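Side-chain contacts in DUF4848 domain-containing protein (Bacteroides thetaiotaomicron, PDB 4LB8), which is of unknown function but is made with a signal sequence and is probably an exported lipoprotein: residues Met64-Met67 with Gln68-Asp71; Ala82-Ala85 with Glu86-Leu90; Lys31-Glu34 with Ser35-Ala39; Thr146-Lys149 with Glu150-Gln153. All coordinates share one frame; numbering follows the deposited sequence.

Contact 1: Met64-Met67 with Gln68-Asp71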
loop_
_atom_site.group_PDB
_atom_site.type_symbol
_atom_site.label_atom_id
_atom_site.label_comp_id
_atom_site.label_asym_id
_atom_site.label_seq_id
_atom_site.Cartn_x
_atom_site.Cartn_y
_atom_site.Cartn_z
HETATM N N MSE A 64 -11.475 24.792 15.322
HETATM C CA MSE A 64 -12.489 24.034 14.613
HETATM C C MSE A 64 -13.213 24.922 13.565
HETATM O O MSE A 64 -13.370 24.483 12.425
HETATM C CB MSE A 64 -13.486 23.414 15.590
HETATM C CG MSE A 64 -14.377 22.384 14.924
HETATM SE SE MSE A 64 -16.278 22.848 14.790
HETATM C CE MSE A 64 -16.300 24.331 13.911
ATOM N N ILE A 65 -13.641 26.159 13.944
ATOM C CA ILE A 65 -14.341 27.099 13.042
ATOM C C ILE A 65 -13.408 27.474 11.886
ATOM O O ILE A 65 -13.854 27.522 10.735
ATOM C CB ILE A 65 -14.907 28.361 13.787
ATOM C CG1 ILE A 65 -15.826 27.999 15.000
ATOM C CG2 ILE A 65 -15.553 29.392 12.826
ATOM C CD1 ILE A 65 -17.265 27.393 14.698
ATOM N N LEU A 66 -12.112 27.672 12.185
ATOM C CA LEU A 66 -11.095 27.956 11.173
ATOM C C LEU A 66 -10.945 26.772 10.199
ATOM O O LEU A 66 -10.783 27.015 9.017
ATOM C CB LEU A 66 -9.744 28.292 11.837
ATOM C CG LEU A 66 -8.709 28.952 10.937
ATOM C CD1 LEU A 66 -9.147 30.350 10.529
ATOM C CD2 LEU A 66 -7.357 28.974 11.614
HETATM N N MSE A 67 -11.008 25.514 10.683
HETATM C CA MSE A 67 -10.919 24.287 9.876
HETATM C C MSE A 67 -12.128 24.194 8.945
HETATM O O MSE A 67 -11.961 23.867 7.768
HETATM C CB MSE A 67 -10.811 23.039 10.771
HETATM C CG MSE A 67 -10.508 21.741 10.002
HETATM SE SE MSE A 67 -8.834 21.776 9.002
HETATM C CE MSE A 67 -7.624 21.041 10.366
ATOM N N GLN A 68 -13.330 24.529 9.443
ATOM C CA GLN A 68 -14.536 24.594 8.612
ATOM C C GLN A 68 -14.294 25.570 7.441
ATOM O O GLN A 68 -14.512 25.219 6.278
ATOM C CB GLN A 68 -15.755 25.067 9.432
ATOM C CG GLN A 68 -16.267 24.107 10.470
ATOM C CD GLN A 68 -17.285 23.134 9.928
ATOM O OE1 GLN A 68 -17.024 21.925 9.848
ATOM N NE2 GLN A 68 -18.488 23.626 9.595
ATOM N N GLU A 69 -13.805 26.782 7.767
ATOM C CA GLU A 69 -13.505 27.847 6.818
ATOM C C GLU A 69 -12.432 27.428 5.814
ATOM O O GLU A 69 -12.599 27.656 4.612
ATOM C CB GLU A 69 -13.036 29.097 7.569
ATOM C CG GLU A 69 -14.128 29.815 8.338
ATOM C CD GLU A 69 -13.681 31.095 9.020
ATOM O OE1 GLU A 69 -12.506 31.496 8.839
ATOM O OE2 GLU A 69 -14.517 31.705 9.727
ATOM N N ALA A 70 -11.328 26.821 6.318
ATOM C CA ALA A 70 -10.176 26.397 5.531
ATOM C C ALA A 70 -10.596 25.386 4.481
ATOM O O ALA A 70 -10.256 25.564 3.308
ATOM C CB ALA A 70 -9.103 25.816 6.445
ATOM N N ASP A 71 -11.399 24.366 4.903
ATOM C CA ASP A 71 -11.947 23.277 4.088
ATOM C C ASP A 71 -12.943 23.827 3.031
ATOM O O ASP A 71 -12.839 23.476 1.844
ATOM C CB ASP A 71 -12.590 22.194 4.981
ATOM C CG ASP A 71 -11.607 21.196 5.601
ATOM O OD1 ASP A 71 -10.468 21.072 5.086
ATOM O OD2 ASP A 71 -12.006 20.477 6.541
#
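Met64 and Gln68, one turn apart, run alongside each other and point the same way, and their apolar touch is methyl to methylene: Met64 CE lies 3.4 Å from Gln68 CG. Both methionines are modelled as selenomethionine, and the bends of the Met64 chain at chi2 and chi3 bring its CE round to the flank of Gln68. A second group of contacts sets carboxylate oxygens against carbon. Glu69 leaves its CB with CG beside the backbone N and stays extended beyond it (chi2 -177°), which carries the carboxylate out to Leu66 and Ile65, one oxygen facing each: OE1 is 3.9 Å from Leu66 CD1, its chain crossing that of Leu66 at about a right angle, and OE2 is 4.0 Å from Ile65 CG2. Asp71 OD2 stands 4.0 Å from Met67 CG in the same loose manner. Four consecutive i to i+4 backbone bonds identify regular alpha-helix, here the early turns of helix 63-80; the shortest joins Ala70 N to Leu66 O at 2.8 Å, and Asp71 N to Met67 O is the straightest, 165° at the hydrogen. The helix is packed on several flanks: Met64 and Gln68 rest on Val52 of helix 48-57, while Leu66 and Ala70 meet Tyr98 of helix 84-98. Ionic contact falls to Asp71, whose OD1 forms a salt bridge with Arg208 of the second subunit, and Met67 packs on Asn254 of that same subunit. With a leucine replacing Asp71, that arginine would probably be left without its carboxylate mate at the subunit interface.

Contact 2: Ala82-Ala85 with Glu86-Leu90; sequences ADKA and EFDVL
Lys84 lays its aliphatic chain against the carboxylate of Asp88, with CD 3.2 Å from Asp88 OD1, the two side chains meeting at a slant. Bends at chi2 and chi3 fold the lysine this way, yet its NZ ends 4.1 Å from Asp88 OD1, too far for a salt bridge, though the opposite charges may still attract weakly. The amino group instead lies near the Phe87 ring, where NZ comes within 3.8 Å of CD2 at an oblique approach; Lys84 and Phe87 run alongside each other, and both meet Phe204 of the second subunit, whose ring stacks on that of Phe87. Asp83 is the N-cap of helix 84-98. Its CG sits between the backbone N and the carbonyl carbon (chi1 67°), which turns OD1 back toward the first turn, although the capping bond from Glu86 N to Asp83 OD1 is weak at 3.4 Å. The helix follows helix 63-80 after a tight turn and returns antiparallel to it, a helical hairpin, and near the joint Phe87 packs on Ile77 and Cys78 of the first arm. Glu86 reaches back past the cap: extended beyond CG, it takes Ala82 N on OE1 at 3.1 Å, the donor lying 60° out of the carboxylate plane but the N-H pointing nearly straight at the oxygen (163°). This brings Glu86 OE1 to 4.2 Å from Asp83 OD1, a pair of like charges that may be mildly unfavourable. Regular backbone bonding begins with Phe87 N to Asp83 O and continues with Asp88 N to Lys84 O at 2.8 Å.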
loop_
_atom_site.group_PDB
_atom_site.type_symbol
_atom_site.label_atom_id
_atom_site.label_comp_id
_atom_site.label_asym_id
_atom_site.label_seq_id
_atom_site.Cartn_x
_atom_site.Cartn_y
_atom_site.Cartn_z
ATOM N N ALA A 82 -9.449 27.287 -13.317
ATOM C CA ALA A 82 -9.613 26.829 -14.697
ATOM C C ALA A 82 -8.522 25.818 -15.091
ATOM O O ALA A 82 -8.809 24.883 -15.842
ATOM C CB ALA A 82 -9.596 28.014 -15.647
ATOM N N ASP A 83 -7.283 26.008 -14.579
ATOM C CA ASP A 83 -6.126 25.151 -14.854
ATOM C C ASP A 83 -5.172 25.109 -13.650
ATOM O O ASP A 83 -5.352 25.880 -12.710
ATOM C CB ASP A 83 -5.390 25.634 -16.125
ATOM C CG ASP A 83 -4.694 26.991 -16.042
ATOM O OD1 ASP A 83 -5.158 27.858 -15.271
ATOM O OD2 ASP A 83 -3.716 27.200 -16.793
ATOM N N LYS A 84 -4.161 24.207 -13.699
ATOM C CA LYS A 84 -3.133 23.965 -12.678
ATOM C C LYS A 84 -2.378 25.243 -12.295
ATOM O O LYS A 84 -2.270 25.526 -11.104
ATOM C CB LYS A 84 -2.145 22.867 -13.140
ATOM C CG LYS A 84 -0.905 22.611 -12.243
ATOM C CD LYS A 84 -1.182 22.280 -10.755
ATOM C CE LYS A 84 -1.742 20.908 -10.446
ATOM N NZ LYS A 84 -2.192 20.821 -9.028
ATOM N N ALA A 85 -1.888 26.014 -13.277
ATOM C CA ALA A 85 -1.146 27.257 -13.034
ATOM C C ALA A 85 -1.951 28.287 -12.236
ATOM O O ALA A 85 -1.359 29.014 -11.445
ATOM C CB ALA A 85 -0.703 27.866 -14.352
ATOM N N GLU A 86 -3.285 28.348 -12.447
ATOM C CA GLU A 86 -4.197 29.261 -11.757
ATOM C C GLU A 86 -4.439 28.771 -10.325
ATOM O O GLU A 86 -4.437 29.578 -9.376
ATOM C CB GLU A 86 -5.521 29.388 -12.512
ATOM C CG GLU A 86 -6.277 30.659 -12.179
ATOM C CD GLU A 86 -7.774 30.609 -12.408
ATOM O OE1 GLU A 86 -8.207 30.099 -13.469
ATOM O OE2 GLU A 86 -8.514 31.116 -11.533
ATOM N N PHE A 87 -4.636 27.440 -10.179
ATOM C CA PHE A 87 -4.803 26.786 -8.889
ATOM C C PHE A 87 -3.561 27.065 -8.053
ATOM O O PHE A 87 -3.690 27.551 -6.929
ATOM C CB PHE A 87 -5.044 25.269 -9.057
ATOM C CG PHE A 87 -4.992 24.474 -7.773
ATOM C CD1 PHE A 87 -6.085 24.434 -6.917
ATOM C CD2 PHE A 87 -3.842 23.785 -7.407
ATOM C CE1 PHE A 87 -6.022 23.733 -5.714
ATOM C CE2 PHE A 87 -3.782 23.082 -6.204
ATOM C CZ PHE A 87 -4.871 23.062 -5.366
ATOM N N ASP A 88 -2.360 26.846 -8.638
ATOM C CA ASP A 88 -1.056 27.053 -7.992
ATOM C C ASP A 88 -0.921 28.450 -7.403
ATOM O O ASP A 88 -0.412 28.587 -6.289
ATOM C CB ASP A 88 0.098 26.767 -8.963
ATOM C CG ASP A 88 0.305 25.290 -9.265
ATOM O OD1 ASP A 88 -0.257 24.435 -8.522
ATOM O OD2 ASP A 88 1.045 24.982 -10.228
ATOM N N VAL A 89 -1.442 29.471 -8.112
ATOM C CA VAL A 89 -1.421 30.857 -7.660
ATOM C C VAL A 89 -2.353 31.012 -6.452
ATOM O O VAL A 89 -1.956 31.630 -5.460
ATOM C CB VAL A 89 -1.778 31.839 -8.804
ATOM C CG1 VAL A 89 -1.827 33.290 -8.299
ATOM C CG2 VAL A 89 -0.784 31.704 -9.950
ATOM N N LEU A 90 -3.586 30.460 -6.559
ATOM C CA LEU A 90 -4.618 30.504 -5.517
ATOM C C LEU A 90 -4.171 29.751 -4.260
ATOM O O LEU A 90 -4.256 30.290 -3.146
ATOM C CB LEU A 90 -5.929 29.871 -6.038
ATOM C CG LEU A 90 -6.908 30.744 -6.816
ATOM C CD1 LEU A 90 -7.838 29.887 -7.652
ATOM C CD2 LEU A 90 -7.752 31.585 -5.888
#

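Contact 3: Lys31-Glu34 with Ser35-Ala39; sequences KDVE and SYENA
Asp32 OD1 is gripped twice by Ser35: the backbone N donates from 2.9 Å, arriving nearly along the C-O axis, and the hydroxyl OG donates from 2.7 Å, above the carboxylate plane by 42°. With the first bond Asp32, at the N-cap position of helix 33-44, caps the helix; the second ties the serine side chain to the same oxygen. Ser35 holds OG beside its own backbone N (chi1 -64°), which puts both donors on one side of the residue, facing the cap. The other carboxylate oxygen, OD2, takes a weak bond within a salt bridge from Lys31 NZ at 3.2 Å, so the carboxylate is held at both oxygens. One turn on, Val33 and Glu37 lie alongside each other, Val33 CG1 being 3.4 Å from Glu37 OE1, while Glu37 N bonds to Val33 O at 2.9 Å. The helix starts two residues after strand 27-30, and Tyr36 packs back on that strand, its ring meeting Phe30 edge-to-face and lying at a shallow angle to Phe133 of strand 132-135, with OH bonded to Asn123; Glu37 packs on Ile191 of the second subunit.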
loop_
_atom_site.group_PDB
_atom_site.type_symbol
_atom_site.label_atom_id
_atom_site.label_comp_id
_atom_site.label_asym_id
_atom_site.label_seq_id
_atom_site.Cartn_x
_atom_site.Cartn_y
_atom_site.Cartn_z
ATOM N N LYS A 31 -13.789 26.177 34.557
ATOM C CA LYS A 31 -13.773 26.322 36.023
ATOM C C LYS A 31 -12.687 25.404 36.616
ATOM O O LYS A 31 -11.863 25.868 37.402
ATOM C CB LYS A 31 -15.179 26.013 36.604
ATOM C CG LYS A 31 -15.306 26.016 38.128
ATOM C CD LYS A 31 -16.768 25.865 38.581
ATOM C CE LYS A 31 -17.119 24.488 39.110
ATOM N NZ LYS A 31 -16.651 24.287 40.510
ATOM N N ASP A 32 -12.663 24.130 36.175
ATOM C CA ASP A 32 -11.752 23.079 36.638
ATOM C C ASP A 32 -11.551 21.989 35.554
ATOM O O ASP A 32 -12.034 22.151 34.433
ATOM C CB ASP A 32 -12.278 22.452 37.949
ATOM C CG ASP A 32 -13.777 22.254 38.022
ATOM O OD1 ASP A 32 -14.369 21.773 37.029
ATOM O OD2 ASP A 32 -14.355 22.550 39.071
ATOM N N VAL A 33 -10.816 20.902 35.884
ATOM C CA VAL A 33 -10.556 19.813 34.950
ATOM C C VAL A 33 -11.889 19.098 34.592
ATOM O O VAL A 33 -12.109 18.763 33.419
ATOM C CB VAL A 33 -9.465 18.837 35.486
ATOM C CG1 VAL A 33 -9.370 17.576 34.625
ATOM C CG2 VAL A 33 -8.104 19.526 35.536
ATOM N N GLU A 34 -12.767 18.916 35.602
ATOM C CA GLU A 34 -14.067 18.244 35.529
ATOM C C GLU A 34 -14.993 18.954 34.528
ATOM O O GLU A 34 -15.597 18.285 33.683
ATOM C CB GLU A 34 -14.689 18.172 36.940
ATOM C CG GLU A 34 -16.054 17.508 37.027
ATOM C CD GLU A 34 -16.960 18.038 38.125
ATOM O OE1 GLU A 34 -16.936 19.264 38.390
ATOM O OE2 GLU A 34 -17.729 17.229 38.693
ATOM N N SER A 35 -15.036 20.299 34.583
ATOM C CA SER A 35 -15.810 21.147 33.675
ATOM C C SER A 35 -15.335 20.972 32.239
ATOM O O SER A 35 -16.149 20.756 31.343
ATOM C CB SER A 35 -15.708 22.612 34.094
ATOM O OG SER A 35 -16.294 22.778 35.373
ATOM N N TYR A 36 -14.012 21.015 32.036
ATOM C CA TYR A 36 -13.362 20.883 30.736
ATOM C C TYR A 36 -13.675 19.495 30.115
ATOM O O TYR A 36 -14.191 19.438 28.996
ATOM C CB TYR A 36 -11.830 21.154 30.870
ATOM C CG TYR A 36 -10.992 20.457 29.825
ATOM C CD1 TYR A 36 -11.037 20.852 28.489
ATOM C CD2 TYR A 36 -10.235 19.338 30.148
ATOM C CE1 TYR A 36 -10.347 20.153 27.504
ATOM C CE2 TYR A 36 -9.538 18.634 29.172
ATOM C CZ TYR A 36 -9.607 19.040 27.849
ATOM O OH TYR A 36 -8.905 18.364 26.893
ATOM N N GLU A 37 -13.406 18.398 30.853
ATOM C CA GLU A 37 -13.622 17.029 30.378
ATOM C C GLU A 37 -15.086 16.793 30.054
ATOM O O GLU A 37 -15.370 16.131 29.065
ATOM C CB GLU A 37 -13.093 15.991 31.377
ATOM C CG GLU A 37 -11.585 15.791 31.260
ATOM C CD GLU A 37 -10.901 15.066 32.405
ATOM O OE1 GLU A 37 -11.456 15.072 33.530
ATOM O OE2 GLU A 37 -9.772 14.559 32.197
ATOM N N ASN A 38 -16.006 17.378 30.853
ATOM C CA ASN A 38 -17.445 17.294 30.627
ATOM C C ASN A 38 -17.845 18.048 29.378
ATOM O O ASN A 38 -18.531 17.466 28.535
ATOM C CB ASN A 38 -18.214 17.819 31.831
ATOM C CG ASN A 38 -18.549 16.721 32.800
ATOM O OD1 ASN A 38 -17.701 16.266 33.590
ATOM N ND2 ASN A 38 -19.771 16.209 32.687
ATOM N N ALA A 39 -17.405 19.327 29.233
ATOM C CA ALA A 39 -17.694 20.145 28.047
ATOM C C ALA A 39 -17.121 19.512 26.769
ATOM O O ALA A 39 -17.764 19.577 25.726
ATOM C CB ALA A 39 -17.139 21.539 28.221
#

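Contact 4: Thr146-Lys149 with Glu150-Gln153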
loop_
_atom_site.group_PDB
_atom_site.type_symbol
_atom_site.label_atom_id
_atom_site.label_comp_id
_atom_site.label_asym_id
_atom_site.label_seq_id
_atom_site.Cartn_x
_atom_site.Cartn_y
_atom_site.Cartn_z
ATOM N N THR A 146 5.437 18.628 15.859
ATOM C CA THR A 146 6.518 19.518 15.392
ATOM C C THR A 146 6.397 19.703 13.879
ATOM O O THR A 146 6.495 20.822 13.371
ATOM C CB THR A 146 7.890 18.949 15.773
ATOM O OG1 THR A 146 7.974 17.620 15.243
ATOM C CG2 THR A 146 8.121 18.931 17.299
ATOM N N ASP A 147 6.132 18.590 13.181
ATOM C CA ASP A 147 6.005 18.502 11.729
ATOM C C ASP A 147 4.951 17.465 11.371
ATOM O O ASP A 147 4.569 16.676 12.236
ATOM C CB ASP A 147 7.375 18.139 11.095
ATOM C CG ASP A 147 8.040 16.881 11.655
ATOM O OD1 ASP A 147 7.477 15.779 11.472
ATOM O OD2 ASP A 147 9.145 16.997 12.239
ATOM N N PHE A 148 4.502 17.448 10.096
ATOM C CA PHE A 148 3.499 16.497 9.609
ATOM C C PHE A 148 4.002 15.032 9.699
ATOM O O PHE A 148 3.213 14.127 9.987
ATOM C CB PHE A 148 3.071 16.835 8.165
ATOM C CG PHE A 148 1.978 15.914 7.678
ATOM C CD1 PHE A 148 0.653 16.124 8.049
ATOM C CD2 PHE A 148 2.285 14.776 6.944
ATOM C CE1 PHE A 148 -0.342 15.228 7.676
ATOM C CE2 PHE A 148 1.289 13.873 6.587
ATOM C CZ PHE A 148 -0.022 14.116 6.939
ATOM N N LYS A 149 5.311 14.817 9.446
ATOM C CA LYS A 149 5.982 13.517 9.479
ATOM C C LYS A 149 5.870 12.872 10.873
ATOM O O LYS A 149 5.722 11.659 10.967
ATOM C CB LYS A 149 7.454 13.653 9.047
ATOM C CG LYS A 149 7.635 14.005 7.567
ATOM C CD LYS A 149 8.994 13.543 7.004
ATOM C CE LYS A 149 9.029 13.419 5.489
ATOM N NZ LYS A 149 9.380 14.698 4.813
ATOM N N GLU A 150 5.849 13.678 11.938
ATOM C CA GLU A 150 5.707 13.185 13.308
ATOM C C GLU A 150 4.290 12.573 13.532
ATOM O O GLU A 150 4.162 11.585 14.256
ATOM C CB GLU A 150 6.005 14.317 14.291
ATOM C CG GLU A 150 6.338 13.860 15.699
ATOM C CD GLU A 150 6.107 14.924 16.761
ATOM O OE1 GLU A 150 6.440 16.104 16.501
ATOM O OE2 GLU A 150 5.566 14.585 17.839
ATOM N N ARG A 151 3.256 13.115 12.858
ATOM C CA ARG A 151 1.876 12.633 12.935
ATOM C C ARG A 151 1.704 11.272 12.241
ATOM O O ARG A 151 0.993 10.413 12.767
ATOM C CB ARG A 151 0.906 13.660 12.325
ATOM C CG ARG A 151 -0.565 13.303 12.471
ATOM C CD ARG A 151 -1.427 14.227 11.656
ATOM N NE ARG A 151 -2.819 13.776 11.651
ATOM C CZ ARG A 151 -3.398 13.143 10.635
ATOM N NH1 ARG A 151 -2.715 12.895 9.520
ATOM N NH2 ARG A 151 -4.669 12.772 10.715
ATOM N N GLN A 152 2.309 11.094 11.050
ATOM C CA GLN A 152 2.209 9.848 10.274
ATOM C C GLN A 152 3.297 8.834 10.645
ATOM O O GLN A 152 3.224 7.688 10.188
ATOM C CB GLN A 152 2.258 10.133 8.759
ATOM C CG GLN A 152 0.998 10.796 8.213
ATOM C CD GLN A 152 -0.247 9.956 8.349
ATOM O OE1 GLN A 152 -1.125 10.236 9.176
ATOM N NE2 GLN A 152 -0.359 8.914 7.535
ATOM N N GLN A 153 4.281 9.238 11.490
ATOM C CA GLN A 153 5.412 8.397 11.904
ATOM C C GLN A 153 4.935 7.067 12.500
ATOM O O GLN A 153 3.932 7.003 13.216
ATOM C CB GLN A 153 6.407 9.138 12.840
ATOM C CG GLN A 153 6.406 8.786 14.332
ATOM C CD GLN A 153 7.760 9.057 14.952
ATOM O OE1 GLN A 153 8.056 10.163 15.426
ATOM N NE2 GLN A 153 8.621 8.047 14.948
#
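Thr146 and Glu150 cross at about a right angle, and a single oxygen is the meeting point. Glu150 OE1 accepts from Thr146 N at 2.8 Å on its syn side, somewhat out of the carboxylate plane, and from Thr146 OG1 at a modelled 2.5 Å, very short and best not taken literally. The glutamate gets there by swinging CG away from the backbone N (chi1 -161°) and staying extended, so that it runs back toward the residues before the helix. Asp147 also crosses Glu150 at about a right angle, the two carboxylate planes standing 83° apart. Its OD1 accepts from Glu150 N at 2.7 Å, almost in line with the CG-OD1 bond. Asp147, at the N-cap position of helix 148-152, caps it with this bond; the helix is short and both its ends are in this stretch, since Gln153 is the first residue to leave helical geometry. Replacing Glu150 with an alanine would probably leave Thr146 N without its carboxylate acceptor and the threonine hydroxyl free to turn. A separate cluster forms round the Phe148 ring. Gln152 lies alongside it, pointing the same way, with CG 3.5 Å from Phe148 CE2 and its amide plane only 21° from the ring plane. Arg151 crosses the phenylalanine obliquely, with NH1 3.8 Å from Phe148 CE1. Phe148 also meets the ring of Tyr115, while the Arg151 guanidinium makes a cation-pi contact with Tyr184 of the second subunit, on which Gln152 packs too.

Overall arrangement
Along the chain the order is contact 3, contact 1, contact 2, contact 4, each on a helix of its own. Contacts 2, 3 and 4 hold the starts of helices 84-98, 33-44 and 148-152, each with an aspartate N-cap; contact 1 lies within helix 63-80. Contacts 1 and 2, on consecutive helices, have centres 22 Å apart, and the centres of contacts 1 and 4 are 21 Å apart. Contacts 2 and 3 are farthest apart, at 45 Å between centres, and no two contacts touch. All four belong to the DUF4848 family region; along the chain they come before the strands from 161 on. Each also reaches the second subunit, so this helix-rich N-terminal part, which also carries a small mixed sheet, touches it at several points.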